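Local coordinates for MutT/nudix family protein (Enterococcus faecalis, PDB 2FML), which is of unknown function but, pairing a Nudix domain with an NrtR-type winged helix, may act as a ligand-responsive DNA-binding regulator, at residues L40-V45 / G77-N82; H110-P115 / T125-A130. One frame throughout, in Å; residues are numbered along the deposited sequence.

Contact 1 (L40-V45 / G77-N82); sequences LTVDMV and GFVNRN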
loop_
_atom_site.group_PDB
_atom_site.type_symbol
_atom_site.label_atom_id
_atom_site.label_comp_id
_atom_site.label_asym_id
_atom_site.label_seq_id
_atom_site.Cartn_x
_atom_site.Cartn_y
_atom_site.Cartn_z
ATOM N N LEU A 40 -11.621 7.902 -8.228
ATOM C CA LEU A 40 -10.842 7.456 -7.087
ATOM C C LEU A 40 -11.766 7.231 -5.894
ATOM O O LEU A 40 -12.490 8.126 -5.467
ATOM C CB LEU A 40 -9.773 8.506 -6.692
ATOM C CG LEU A 40 -8.764 8.018 -5.564
ATOM C CD1 LEU A 40 -7.930 6.930 -6.212
ATOM C CD2 LEU A 40 -7.881 9.166 -5.125
ATOM N N THR A 41 -11.715 6.026 -5.332
ATOM C CA THR A 41 -12.530 5.741 -4.179
ATOM C C THR A 41 -11.646 5.190 -3.072
ATOM O O THR A 41 -10.414 5.005 -3.256
ATOM C CB THR A 41 -13.661 4.690 -4.479
ATOM O OG1 THR A 41 -13.073 3.500 -4.966
ATOM C CG2 THR A 41 -14.668 5.155 -5.496
ATOM N N VAL A 42 -12.278 5.053 -1.893
ATOM C CA VAL A 42 -11.678 4.519 -0.683
ATOM C C VAL A 42 -12.685 3.493 -0.173
ATOM O O VAL A 42 -13.879 3.675 -0.334
ATOM C CB VAL A 42 -11.417 5.633 0.440
ATOM C CG1 VAL A 42 -10.260 6.488 0.078
ATOM C CG2 VAL A 42 -12.671 6.502 0.691
ATOM N N ASP A 43 -12.198 2.453 0.475
ATOM C CA ASP A 43 -13.045 1.485 1.121
ATOM C C ASP A 43 -12.369 1.156 2.448
ATOM O O ASP A 43 -11.101 1.185 2.576
ATOM C CB ASP A 43 -13.139 0.199 0.261
ATOM C CG ASP A 43 -14.153 0.339 -0.877
ATOM O OD1 ASP A 43 -15.377 0.287 -0.588
ATOM O OD2 ASP A 43 -13.735 0.543 -2.055
HETATM N N MSE A 44 -13.189 0.793 3.428
HETATM C CA MSE A 44 -12.701 0.654 4.787
HETATM C C MSE A 44 -13.046 -0.693 5.352
HETATM O O MSE A 44 -14.212 -1.091 5.314
HETATM C CB MSE A 44 -13.281 1.778 5.626
HETATM C CG MSE A 44 -13.108 1.646 7.091
HETATM SE SE MSE A 44 -11.237 2.004 7.705
HETATM C CE MSE A 44 -10.914 0.358 8.126
ATOM N N VAL A 45 -12.017 -1.406 5.858
ATOM C CA VAL A 45 -12.245 -2.693 6.553
ATOM C C VAL A 45 -12.136 -2.451 8.044
ATOM O O VAL A 45 -11.056 -2.204 8.541
ATOM C CB VAL A 45 -11.305 -3.826 6.118
ATOM C CG1 VAL A 45 -11.647 -5.111 6.917
ATOM C CG2 VAL A 45 -11.374 -4.095 4.560
ATOM N N GLY A 77 -16.334 5.222 -0.675
ATOM C CA GLY A 77 -16.909 6.226 -1.534
ATOM C C GLY A 77 -15.858 7.006 -2.248
ATOM O O GLY A 77 -14.681 6.678 -2.186
ATOM N N PHE A 78 -16.305 8.029 -2.939
ATOM C CA PHE A 78 -15.491 8.845 -3.825
ATOM C C PHE A 78 -14.636 9.839 -3.048
ATOM O O PHE A 78 -15.102 10.517 -2.160
ATOM C CB PHE A 78 -16.404 9.540 -4.865
ATOM C CG PHE A 78 -16.904 8.586 -5.902
ATOM C CD1 PHE A 78 -16.169 8.356 -7.078
ATOM C CD2 PHE A 78 -18.061 7.838 -5.691
ATOM C CE1 PHE A 78 -16.581 7.395 -8.075
ATOM C CE2 PHE A 78 -18.495 6.876 -6.673
ATOM C CZ PHE A 78 -17.723 6.661 -7.874
ATOM N N VAL A 79 -13.356 9.898 -3.382
ATOM C CA VAL A 79 -12.556 10.959 -2.828
ATOM C C VAL A 79 -12.753 12.264 -3.577
ATOM O O VAL A 79 -12.751 12.279 -4.806
ATOM C CB VAL A 79 -11.059 10.602 -2.480
ATOM C CG1 VAL A 79 -10.686 9.066 -2.429
ATOM C CG2 VAL A 79 -10.037 11.576 -3.031
ATOM N N ASN A 80 -12.867 13.346 -2.815
ATOM C CA ASN A 80 -13.005 14.692 -3.350
ATOM C C ASN A 80 -11.607 15.279 -3.647
ATOM O O ASN A 80 -10.637 15.022 -2.886
ATOM C CB ASN A 80 -13.652 15.577 -2.261
ATOM C CG ASN A 80 -15.125 15.195 -1.939
ATOM O OD1 ASN A 80 -15.623 15.579 -0.877
ATOM N ND2 ASN A 80 -15.817 14.528 -2.847
ATOM N N ARG A 81 -11.524 16.095 -4.712
ATOM C CA ARG A 81 -10.269 16.789 -5.102
ATOM C C ARG A 81 -9.432 17.477 -3.970
ATOM O O ARG A 81 -8.194 17.471 -4.004
ATOM C CB ARG A 81 -10.536 17.808 -6.235
ATOM C CG ARG A 81 -9.265 18.209 -7.003
ATOM C CD ARG A 81 -8.758 19.452 -6.402
ATOM N NE ARG A 81 -7.518 19.939 -6.992
ATOM C CZ ARG A 81 -6.285 19.590 -6.637
ATOM N NH1 ARG A 81 -6.030 18.665 -5.683
ATOM N NH2 ARG A 81 -5.293 20.179 -7.285
ATOM N N ASN A 82 -10.104 18.067 -3.001
ATOM C CA ASN A 82 -9.415 18.754 -1.913
ATOM C C ASN A 82 -9.095 17.881 -0.640
ATOM O O ASN A 82 -8.880 18.428 0.440
ATOM C CB ASN A 82 -10.205 20.036 -1.534
ATOM C CG ASN A 82 -11.526 19.712 -0.774
ATOM O OD1 ASN A 82 -11.860 18.522 -0.557
ATOM N ND2 ASN A 82 -12.276 20.763 -0.360
#

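Contact 2 (H110-P115 / T125-A130); sequences HSFSRP and TVSYLA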
loop_
_atom_site.group_PDB
_atom_site.type_symbol
_atom_site.label_atom_id
_atom_site.label_comp_id
_atom_site.label_asym_id
_atom_site.label_seq_id
_atom_site.Cartn_x
_atom_site.Cartn_y
_atom_site.Cartn_z
ATOM N N HIS A 110 -4.221 -1.604 0.781
ATOM C CA HIS A 110 -3.874 -1.963 -0.563
ATOM C C HIS A 110 -4.757 -1.140 -1.534
ATOM O O HIS A 110 -5.916 -0.789 -1.188
ATOM C CB HIS A 110 -4.056 -3.463 -0.778
ATOM C CG HIS A 110 -3.590 -3.935 -2.120
ATOM N ND1 HIS A 110 -2.275 -4.292 -2.392
ATOM C CD2 HIS A 110 -4.276 -4.124 -3.272
ATOM C CE1 HIS A 110 -2.182 -4.672 -3.660
ATOM N NE2 HIS A 110 -3.384 -4.572 -4.213
ATOM N N SER A 111 -4.209 -0.811 -2.716
ATOM C CA SER A 111 -4.979 -0.177 -3.761
ATOM C C SER A 111 -5.280 -1.208 -4.830
ATOM O O SER A 111 -4.371 -1.842 -5.336
ATOM C CB SER A 111 -4.284 1.007 -4.400
ATOM O OG SER A 111 -3.701 1.728 -3.353
ATOM N N PHE A 112 -6.562 -1.245 -5.202
ATOM C CA PHE A 112 -7.129 -2.137 -6.197
ATOM C C PHE A 112 -7.508 -1.382 -7.426
ATOM O O PHE A 112 -8.195 -0.353 -7.345
ATOM C CB PHE A 112 -8.353 -2.787 -5.563
ATOM C CG PHE A 112 -7.983 -3.709 -4.431
ATOM C CD1 PHE A 112 -7.731 -5.059 -4.672
ATOM C CD2 PHE A 112 -7.935 -3.216 -3.131
ATOM C CE1 PHE A 112 -7.374 -5.893 -3.608
ATOM C CE2 PHE A 112 -7.585 -4.033 -2.092
ATOM C CZ PHE A 112 -7.279 -5.347 -2.319
ATOM N N SER A 113 -6.991 -1.861 -8.558
ATOM C CA SER A 113 -6.999 -1.129 -9.770
ATOM C C SER A 113 -7.292 -1.973 -10.994
ATOM O O SER A 113 -7.099 -1.511 -12.130
ATOM C CB SER A 113 -5.668 -0.451 -9.955
ATOM O OG SER A 113 -4.610 -1.431 -10.039
ATOM N N ARG A 114 -7.748 -3.181 -10.775
ATOM C CA ARG A 114 -8.090 -4.040 -11.887
ATOM C C ARG A 114 -9.083 -3.263 -12.785
ATOM O O ARG A 114 -10.011 -2.646 -12.277
ATOM C CB ARG A 114 -8.763 -5.303 -11.350
ATOM C CG ARG A 114 -9.596 -5.952 -12.402
ATOM C CD ARG A 114 -9.738 -7.474 -12.040
ATOM N NE ARG A 114 -10.550 -7.657 -10.822
ATOM C CZ ARG A 114 -11.871 -7.636 -10.829
ATOM N NH1 ARG A 114 -12.549 -7.431 -11.983
ATOM N NH2 ARG A 114 -12.491 -7.875 -9.713
ATOM N N PRO A 115 -8.819 -3.215 -14.107
ATOM C CA PRO A 115 -9.513 -2.273 -14.995
ATOM C C PRO A 115 -11.033 -2.434 -15.072
ATOM O O PRO A 115 -11.732 -1.502 -15.490
ATOM C CB PRO A 115 -8.855 -2.544 -16.367
ATOM C CG PRO A 115 -7.513 -3.120 -16.056
ATOM C CD PRO A 115 -7.738 -3.947 -14.801
ATOM N N THR A 125 -9.583 2.072 -6.130
ATOM C CA THR A 125 -9.848 2.221 -4.751
ATOM C C THR A 125 -8.583 2.072 -3.864
ATOM O O THR A 125 -7.739 1.267 -4.107
ATOM C CB THR A 125 -11.017 1.311 -4.377
ATOM O OG1 THR A 125 -11.692 1.849 -3.240
ATOM C CG2 THR A 125 -10.558 -0.151 -4.053
ATOM N N VAL A 126 -8.455 2.903 -2.856
ATOM C CA VAL A 126 -7.434 2.750 -1.895
ATOM C C VAL A 126 -8.172 2.202 -0.679
ATOM O O VAL A 126 -9.040 2.835 -0.116
ATOM C CB VAL A 126 -6.727 4.059 -1.600
ATOM C CG1 VAL A 126 -5.683 3.868 -0.569
ATOM C CG2 VAL A 126 -6.166 4.627 -2.841
ATOM N N SER A 127 -7.897 0.973 -0.346
ATOM C CA SER A 127 -8.520 0.417 0.839
ATOM C C SER A 127 -7.672 0.654 2.131
ATOM O O SER A 127 -6.467 0.770 2.089
ATOM C CB SER A 127 -8.844 -1.073 0.637
ATOM O OG SER A 127 -7.656 -1.853 0.586
ATOM N N TYR A 128 -8.385 0.709 3.243
ATOM C CA TYR A 128 -7.851 0.879 4.576
ATOM C C TYR A 128 -8.371 -0.197 5.534
ATOM O O TYR A 128 -9.419 -0.766 5.312
ATOM C CB TYR A 128 -8.208 2.278 5.115
ATOM C CG TYR A 128 -7.418 3.370 4.462
ATOM C CD1 TYR A 128 -6.351 3.959 5.126
ATOM C CD2 TYR A 128 -7.799 3.876 3.173
ATOM C CE1 TYR A 128 -5.649 5.028 4.541
ATOM C CE2 TYR A 128 -7.135 4.916 2.588
ATOM C CZ TYR A 128 -6.035 5.454 3.244
ATOM O OH TYR A 128 -5.346 6.432 2.632
ATOM N N LEU A 129 -7.627 -0.387 6.620
ATOM C CA LEU A 129 -7.885 -1.366 7.679
ATOM C C LEU A 129 -7.837 -0.615 9.028
ATOM O O LEU A 129 -6.978 0.232 9.248
ATOM C CB LEU A 129 -6.782 -2.424 7.658
ATOM C CG LEU A 129 -6.673 -3.502 8.736
ATOM C CD1 LEU A 129 -8.066 -4.197 8.968
ATOM C CD2 LEU A 129 -5.640 -4.538 8.267
ATOM N N ALA A 130 -8.793 -0.882 9.915
ATOM C CA ALA A 130 -8.685 -0.377 11.289
ATOM C C ALA A 130 -9.290 -1.371 12.229
ATOM O O ALA A 130 -10.240 -2.116 11.844
ATOM C CB ALA A 130 -9.383 0.984 11.435
#

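Contact 1 (L40-V45 / G77-N82)
V42 and G77 form an antiparallel hydrogen-bonded pair: V42 N donates to G77 O at 2.9 Å, and G77 N returns a bond to V42 O. T41 and F78 follow as a non-hydrogen-bonded pair with CA atoms 4.3 Å apart. As the chain leaves strand 72-78, V79 N still reaches L40 O (2.9 Å, 166° at the hydrogen), extending the ladder into the turn.

On the face of T41 and F78, the threonine methyl sits over the centre of the phenyl ring in a CH-pi contact, T41 CG2 lying 3.9 Å from the centroid. The torsion that sets OG1 between the backbone N and carbonyl carbon (chi1 57°) turns CG2 anti to the carbonyl carbon and over the ring; OG1 hydrogen-bonds T125 OG1. V79 CG1 meets V42 CG1 at 3.6 Å, the two side chains crossing at about a right angle, and also touches L40 CG at 3.8 Å. Helix 85-97 packs on V42 and V79, while W122 of the second subunit reaches V79.

G77 begins the sequence motif of the Nudix box, so this pairing anchors the start of the loop-helix-loop signature to the beta-sheet of a Nudix fold.

Contact 2 (H110-P115 / T125-A130)
H110 O is gripped twice by S127, whose backbone N (2.8 Å from it) and hydroxyl OG (2.7 Å) both donate to that one carbonyl oxygen. The serine can do this because OG sits between its own N and carbonyl carbon (chi1 69°), which brings the hydroxyl round to the side of its N-H. Neither donor lies in the plane of the carbonyl; the amide is tilted from it by 23° and the hydroxyl by slightly less.

Further along the hairpin, F112 and T125 exchange two backbone bonds, F112 N to T125 O and T125 N to F112 O, each 3.0 Å long and the second nearly straight at 169°. T125 O also receives the CA-H of S111 (CA to O 3.1 Å).

H110, F112, T125 and S127 share one face of the hairpin. The F112 ring presents its edge to S127 OG, with F112 CE2 3.5 Å from that oxygen, while its CB lies 3.8 Å from T125 CG2, the two side chains running alongside each other. H110 CD2 stands 3.3 Å above the middle of one face of the F112 ring, so the imidazole meets the phenyl edge to face. I189 of helix 186-200 packs on F112 and S127. On the other face, S111 OG lies 3.8 Å from V126 CG2 and hydrogen-bonds S111 OG of the second subunit.

The double grip ties a buried serine hydroxyl to the backbone, so the polar group can sit beside an aromatic ring within the packing against helix 186-200, whereas S111 carries polar bonding across the dimer interface.

In the fold
Both contacts are buried and belong to one sheet of the Nudix domain. Strand 39-50 lies between 72-78, its antiparallel partner in contact 1, and 123-131, its parallel neighbour, which forms the hairpin of contact 2 with 106-112. A backbone bond from V45 N to Y128 O and a side-chain hydrogen bond between T125 OG1 and D43 OD2 join the two directly. Apart from its backbone ladder, contact 1 is held by valine packing on the side of helix 85-97 and a CH-pi contact on the opposite face; contact 2 adds a serine hydroxyl and an aromatic pair near helix 186-200. The second subunit touches both, with R81 of one chain bonding P115 O of the other.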